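Local structure of CSE1 (4AN8) at residues N12-G24 with G31-I45. The protein is the CasA (Cse1) subunit of the Cascade ribonucleoprotein complex, which probably takes part in CRISPR-based adaptive immunity against viruses and plasmids. Sequence-based numbering, arbitrary orientation.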
loop_
_atom_site.group_PDB
_atom_site.type_symbol
_atom_site.label_atom_id
_atom_site.label_comp_id
_atom_site.label_asym_id
_atom_site.label_seq_id
_atom_site.Cartn_x
_atom_site.Cartn_y
_atom_site.Cartn_z
ATOM N N ASN A 12 -26.668 4.566 -4.903
ATOM C CA ASN A 12 -26.283 4.088 -3.603
ATOM C C ASN A 12 -25.144 3.047 -3.688
ATOM O O ASN A 12 -25.227 2.052 -4.422
ATOM C CB ASN A 12 -27.506 3.513 -2.893
ATOM C CG ASN A 12 -27.271 3.326 -1.428
ATOM O OD1 ASN A 12 -26.538 2.422 -1.025
ATOM N ND2 ASN A 12 -27.867 4.190 -0.607
ATOM N N LEU A 13 -24.078 3.281 -2.929
ATOM C CA LEU A 13 -22.915 2.413 -3.018
ATOM C C LEU A 13 -23.135 1.058 -2.366
ATOM O O LEU A 13 -22.315 0.147 -2.512
ATOM C CB LEU A 13 -21.687 3.103 -2.436
ATOM C CG LEU A 13 -21.337 4.419 -3.143
ATOM C CD1 LEU A 13 -20.297 5.154 -2.327
ATOM C CD2 LEU A 13 -20.854 4.161 -4.568
ATOM N N ILE A 14 -24.230 0.912 -1.637
ATOM C CA ILE A 14 -24.523 -0.386 -1.034
ATOM C C ILE A 14 -25.136 -1.343 -2.046
ATOM O O ILE A 14 -24.921 -2.547 -1.958
ATOM C CB ILE A 14 -25.475 -0.275 0.154
ATOM C CG1 ILE A 14 -24.747 0.413 1.306
ATOM C CG2 ILE A 14 -25.997 -1.671 0.541
ATOM C CD1 ILE A 14 -25.643 0.993 2.365
ATOM N N ASP A 15 -25.860 -0.806 -3.025
ATOM C CA ASP A 15 -26.630 -1.646 -3.934
ATOM C C ASP A 15 -26.173 -1.633 -5.392
ATOM O O ASP A 15 -26.453 -2.566 -6.145
ATOM C CB ASP A 15 -28.108 -1.276 -3.849
ATOM C CG ASP A 15 -28.641 -1.369 -2.443
ATOM O OD1 ASP A 15 -28.576 -2.461 -1.844
ATOM O OD2 ASP A 15 -29.125 -0.348 -1.926
ATOM N N GLU A 16 -25.464 -0.593 -5.798
ATOM C CA GLU A 16 -25.101 -0.470 -7.206
ATOM C C GLU A 16 -23.746 -1.098 -7.533
ATOM O O GLU A 16 -22.858 -1.197 -6.682
ATOM C CB GLU A 16 -25.128 0.997 -7.643
ATOM C CG GLU A 16 -26.449 1.695 -7.376
ATOM C CD GLU A 16 -27.570 1.241 -8.304
ATOM O OE1 GLU A 16 -27.287 0.608 -9.346
ATOM O OE2 GLU A 16 -28.742 1.527 -7.991
ATOM N N PRO A 17 -23.583 -1.537 -8.778
ATOM C CA PRO A 17 -22.306 -2.164 -9.135
ATOM C C PRO A 17 -21.197 -1.136 -9.306
ATOM O O PRO A 17 -21.306 -0.300 -10.176
ATOM C CB PRO A 17 -22.613 -2.861 -10.474
ATOM C CG PRO A 17 -23.906 -2.235 -10.985
ATOM C CD PRO A 17 -24.650 -1.753 -9.778
ATOM N N TRP A 18 -20.154 -1.181 -8.489
ATOM C CA TRP A 18 -19.045 -0.237 -8.648
ATOM C C TRP A 18 -17.723 -0.825 -8.176
ATOM O O TRP A 18 -16.668 -0.281 -8.473
ATOM C CB TRP A 18 -19.334 1.096 -7.925
ATOM C CG TRP A 18 -19.413 0.991 -6.444
ATOM C CD1 TRP A 18 -20.419 0.435 -5.716
ATOM C CD2 TRP A 18 -18.447 1.478 -5.499
ATOM N NE1 TRP A 18 -20.129 0.521 -4.370
ATOM C CE2 TRP A 18 -18.925 1.164 -4.215
ATOM C CE3 TRP A 18 -17.215 2.145 -5.620
ATOM C CZ2 TRP A 18 -18.223 1.497 -3.060
ATOM C CZ3 TRP A 18 -16.519 2.475 -4.475
ATOM C CH2 TRP A 18 -17.018 2.149 -3.212
ATOM N N ILE A 19 -17.791 -1.938 -7.445
ATOM C CA ILE A 19 -16.608 -2.615 -6.917
ATOM C C ILE A 19 -16.221 -3.764 -7.860
ATOM O O ILE A 19 -16.960 -4.749 -7.998
ATOM C CB ILE A 19 -16.879 -3.178 -5.497
ATOM C CG1 ILE A 19 -17.338 -2.069 -4.544
ATOM C CG2 ILE A 19 -15.651 -3.891 -4.932
ATOM C CD1 ILE A 19 -17.790 -2.585 -3.198
ATOM N N PRO A 20 -15.066 -3.639 -8.531
ATOM C CA PRO A 20 -14.671 -4.681 -9.484
ATOM C C PRO A 20 -14.093 -5.912 -8.789
ATOM O O PRO A 20 -13.017 -5.813 -8.183
ATOM C CB PRO A 20 -13.583 -4.001 -10.328
ATOM C CG PRO A 20 -13.281 -2.682 -9.636
ATOM C CD PRO A 20 -14.011 -2.640 -8.334
ATOM N N VAL A 21 -14.777 -7.052 -8.890
ATOM C CA VAL A 21 -14.278 -8.285 -8.287
ATOM C C VAL A 21 -14.164 -9.419 -9.315
ATOM O O VAL A 21 -14.954 -9.501 -10.251
ATOM C CB VAL A 21 -15.206 -8.762 -7.117
ATOM C CG1 VAL A 21 -15.127 -7.822 -5.913
ATOM C CG2 VAL A 21 -16.641 -8.869 -7.607
ATOM N N LEU A 22 -13.196 -10.301 -9.129
ATOM C CA LEU A 22 -13.042 -11.445 -10.013
ATOM C C LEU A 22 -13.996 -12.556 -9.582
ATOM O O LEU A 22 -14.007 -12.978 -8.418
ATOM C CB LEU A 22 -11.594 -11.924 -9.989
ATOM C CG LEU A 22 -11.020 -12.752 -11.136
ATOM C CD1 LEU A 22 -11.227 -12.078 -12.474
ATOM C CD2 LEU A 22 -9.535 -12.978 -10.877
ATOM N N LYS A 23 -14.833 -13.008 -10.507
ATOM C CA LYS A 23 -15.778 -14.076 -10.213
ATOM C C LYS A 23 -15.823 -15.056 -11.372
ATOM O O LYS A 23 -16.130 -14.672 -12.498
ATOM C CB LYS A 23 -17.168 -13.510 -9.979
ATOM C CG LYS A 23 -18.169 -14.573 -9.597
ATOM C CD LYS A 23 -19.520 -13.982 -9.255
ATOM C CE LYS A 23 -20.393 -15.035 -8.571
ATOM N NZ LYS A 23 -21.848 -14.684 -8.636
ATOM N N GLY A 24 -15.517 -16.320 -11.102
ATOM C CA GLY A 24 -15.469 -17.324 -12.149
ATOM C C GLY A 24 -14.593 -16.887 -13.308
ATOM O O GLY A 24 -14.928 -17.119 -14.463
ATOM N N GLY A 31 -21.966 -4.060 -5.363
ATOM C CA GLY A 31 -22.064 -3.020 -4.363
ATOM C C GLY A 31 -21.516 -3.561 -3.061
ATOM O O GLY A 31 -21.115 -4.734 -2.989
ATOM N N ILE A 32 -21.487 -2.715 -2.037
ATOM C CA ILE A 32 -20.918 -3.084 -0.752
ATOM C C ILE A 32 -21.657 -4.261 -0.123
ATOM O O ILE A 32 -21.027 -5.152 0.436
ATOM C CB ILE A 32 -20.923 -1.879 0.202
ATOM C CG1 ILE A 32 -19.910 -0.826 -0.275
ATOM C CG2 ILE A 32 -20.626 -2.305 1.646
ATOM C CD1 ILE A 32 -20.070 0.523 0.409
ATOM N N GLY A 33 -22.990 -4.278 -0.209
ATOM C CA GLY A 33 -23.756 -5.363 0.377
ATOM C C GLY A 33 -23.342 -6.749 -0.118
ATOM O O GLY A 33 -23.013 -7.639 0.668
ATOM N N GLU A 34 -23.357 -6.930 -1.428
ATOM C CA GLU A 34 -22.960 -8.187 -2.033
ATOM C C GLU A 34 -21.484 -8.519 -1.789
ATOM O O GLU A 34 -21.126 -9.676 -1.577
ATOM C CB GLU A 34 -23.239 -8.163 -3.533
ATOM C CG GLU A 34 -22.930 -9.473 -4.222
ATOM C CD GLU A 34 -23.373 -9.507 -5.674
ATOM O OE1 GLU A 34 -24.027 -8.544 -6.144
ATOM O OE2 GLU A 34 -23.067 -10.512 -6.355
ATOM N N ALA A 35 -20.623 -7.513 -1.842
ATOM C CA ALA A 35 -19.212 -7.737 -1.614
ATOM C C ALA A 35 -18.993 -8.377 -0.244
ATOM O O ALA A 35 -18.154 -9.245 -0.102
ATOM C CB ALA A 35 -18.431 -6.426 -1.728
ATOM N N LEU A 36 -19.752 -7.938 0.753
ATOM C CA LEU A 36 -19.612 -8.428 2.121
ATOM C C LEU A 36 -20.344 -9.752 2.357
ATOM O O LEU A 36 -19.742 -10.732 2.766
ATOM C CB LEU A 36 -20.115 -7.369 3.112
ATOM C CG LEU A 36 -19.265 -6.087 3.209
ATOM C CD1 LEU A 36 -19.650 -5.282 4.460
ATOM C CD2 LEU A 36 -17.796 -6.500 3.231
ATOM N N LEU A 37 -21.643 -9.770 2.080
ATOM C CA LEU A 37 -22.487 -10.933 2.317
ATOM C C LEU A 37 -22.102 -12.119 1.448
ATOM O O LEU A 37 -22.313 -13.253 1.819
ATOM C CB LEU A 37 -23.950 -10.567 2.072
ATOM C CG LEU A 37 -24.384 -9.413 2.967
ATOM C CD1 LEU A 37 -25.787 -8.943 2.623
ATOM C CD2 LEU A 37 -24.266 -9.827 4.436
ATOM N N ARG A 38 -21.517 -11.860 0.294
ATOM C CA ARG A 38 -21.098 -12.958 -0.579
ATOM C C ARG A 38 -19.601 -12.923 -0.894
ATOM O O ARG A 38 -19.186 -13.317 -1.977
ATOM C CB ARG A 38 -21.931 -12.970 -1.859
ATOM C CG ARG A 38 -23.374 -13.357 -1.614
ATOM C CD ARG A 38 -24.196 -13.225 -2.877
ATOM N NE ARG A 38 -23.377 -13.431 -4.071
ATOM C CZ ARG A 38 -23.836 -13.399 -5.321
ATOM N NH1 ARG A 38 -25.127 -13.183 -5.559
ATOM N NH2 ARG A 38 -22.997 -13.582 -6.335
ATOM N N ALA A 39 -18.797 -12.483 0.073
ATOM C CA ALA A 39 -17.351 -12.351 -0.128
ATOM C C ALA A 39 -16.689 -13.638 -0.617
ATOM O O ALA A 39 -15.796 -13.598 -1.469
ATOM C CB ALA A 39 -16.678 -11.863 1.137
ATOM N N HIS A 40 -17.138 -14.775 -0.091
ATOM C CA HIS A 40 -16.529 -16.063 -0.419
ATOM C C HIS A 40 -16.604 -16.398 -1.910
ATOM O O HIS A 40 -15.805 -17.175 -2.407
ATOM C CB HIS A 40 -17.173 -17.187 0.399
ATOM C CG HIS A 40 -18.573 -17.508 -0.024
ATOM N ND1 HIS A 40 -19.652 -16.709 0.297
ATOM C CD2 HIS A 40 -19.068 -18.536 -0.755
ATOM C CE1 HIS A 40 -20.754 -17.234 -0.215
ATOM N NE2 HIS A 40 -20.426 -18.340 -0.860
ATOM N N GLU A 41 -17.556 -15.812 -2.628
ATOM C CA GLU A 41 -17.729 -16.141 -4.045
ATOM C C GLU A 41 -16.707 -15.484 -4.980
ATOM O O GLU A 41 -16.560 -15.921 -6.119
ATOM C CB GLU A 41 -19.153 -15.809 -4.512
ATOM C CG GLU A 41 -20.253 -16.535 -3.751
ATOM C CD GLU A 41 -21.657 -16.140 -4.225
ATOM O OE1 GLU A 41 -21.766 -15.550 -5.327
ATOM O OE2 GLU A 41 -22.640 -16.414 -3.496
ATOM N N PHE A 42 -16.010 -14.439 -4.516
ATOM C CA PHE A 42 -15.053 -13.716 -5.384
ATOM C C PHE A 42 -13.598 -14.019 -5.068
ATOM O O PHE A 42 -13.206 -14.098 -3.903
ATOM C CB PHE A 42 -15.273 -12.211 -5.305
ATOM C CG PHE A 42 -16.698 -11.828 -5.267
ATOM C CD1 PHE A 42 -17.521 -12.071 -6.362
ATOM C CD2 PHE A 42 -17.245 -11.271 -4.121
ATOM C CE1 PHE A 42 -18.877 -11.718 -6.329
ATOM C CE2 PHE A 42 -18.594 -10.934 -4.079
ATOM C CZ PHE A 42 -19.406 -11.152 -5.190
ATOM N N ALA A 43 -12.789 -14.179 -6.104
ATOM C CA ALA A 43 -11.381 -14.488 -5.894
ATOM C C ALA A 43 -10.709 -13.298 -5.218
ATOM O O ALA A 43 -9.862 -13.457 -4.333
ATOM C CB ALA A 43 -10.680 -14.829 -7.235
ATOM N N ARG A 44 -11.097 -12.101 -5.634
ATOM C CA ARG A 44 -10.497 -10.889 -5.095
ATOM C C ARG A 44 -11.116 -9.640 -5.717
ATOM O O ARG A 44 -11.852 -9.713 -6.713
ATOM C CB ARG A 44 -8.997 -10.878 -5.379
ATOM C CG ARG A 44 -8.684 -10.966 -6.841
ATOM C CD ARG A 44 -7.209 -10.799 -7.100
ATOM N NE ARG A 44 -6.903 -10.967 -8.513
ATOM C CZ ARG A 44 -6.588 -12.135 -9.075
ATOM N NH1 ARG A 44 -6.532 -13.244 -8.341
ATOM N NH2 ARG A 44 -6.323 -12.192 -10.372
ATOM N N ILE A 45 -10.807 -8.498 -5.113
ATOM C CA ILE A 45 -11.062 -7.220 -5.728
ATOM C C ILE A 45 -10.018 -7.068 -6.810
ATOM O O ILE A 45 -8.830 -7.298 -6.563
ATOM C CB ILE A 45 -10.953 -6.095 -4.701
ATOM C CG1 ILE A 45 -12.254 -6.030 -3.891
ATOM C CG2 ILE A 45 -10.682 -4.779 -5.395
ATOM C CD1 ILE A 45 -12.195 -5.103 -2.759
HETATM O O HOH W 1 -24.845 -5.006 -3.198
#
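The turn at 13-14 lends its carbonyls to the first turn of helix 32-37, just after its N-cap residue G31. I32 N donates to L13 O at 3.0 Å, nearly straight at 170°. G33 N donates to I14 O at 3.1 Å. A water donates to I14 O and accepts from E34 N, so the first three amides of the helix all have partners. L13 O also takes W18 NE1 at 2.9 Å, which helps fix the indole. I32 CG1 meets the rim of that indole at CZ2. I19 CD1 lies against I32 CG1 and A35 CB.

Strand 19-23 is the middle of a three-stranded antiparallel sheet, between 26-30 and the weakly bonded 44-45. V21 and I45 form a non-hydrogen-bonded pair and share a face. L22 N donates to R44 O at 2.8 Å, and L22 O accepts from A43 N. V21 CG2, set between the backbone N and the carbonyl carbon, lies over the F42 ring in a CH-pi contact, 3.8 Å from the centroid. L22 CD2 sits over the R44 guanidinium, whose NE pairs with E46.

K23 runs fully extended past the F42 edge. NZ reaches E41 OE1 in a weak salt bridge of 3.4 Å. E34 OE2 lies over the R38 guanidinium face, a charge contact only. K23 NZ and R38 NH2 seem doubtfully close; E34 and E41 probably offset their like charges. Backbone bonds tie turn to helix, and apolar I19 ties strand to helix.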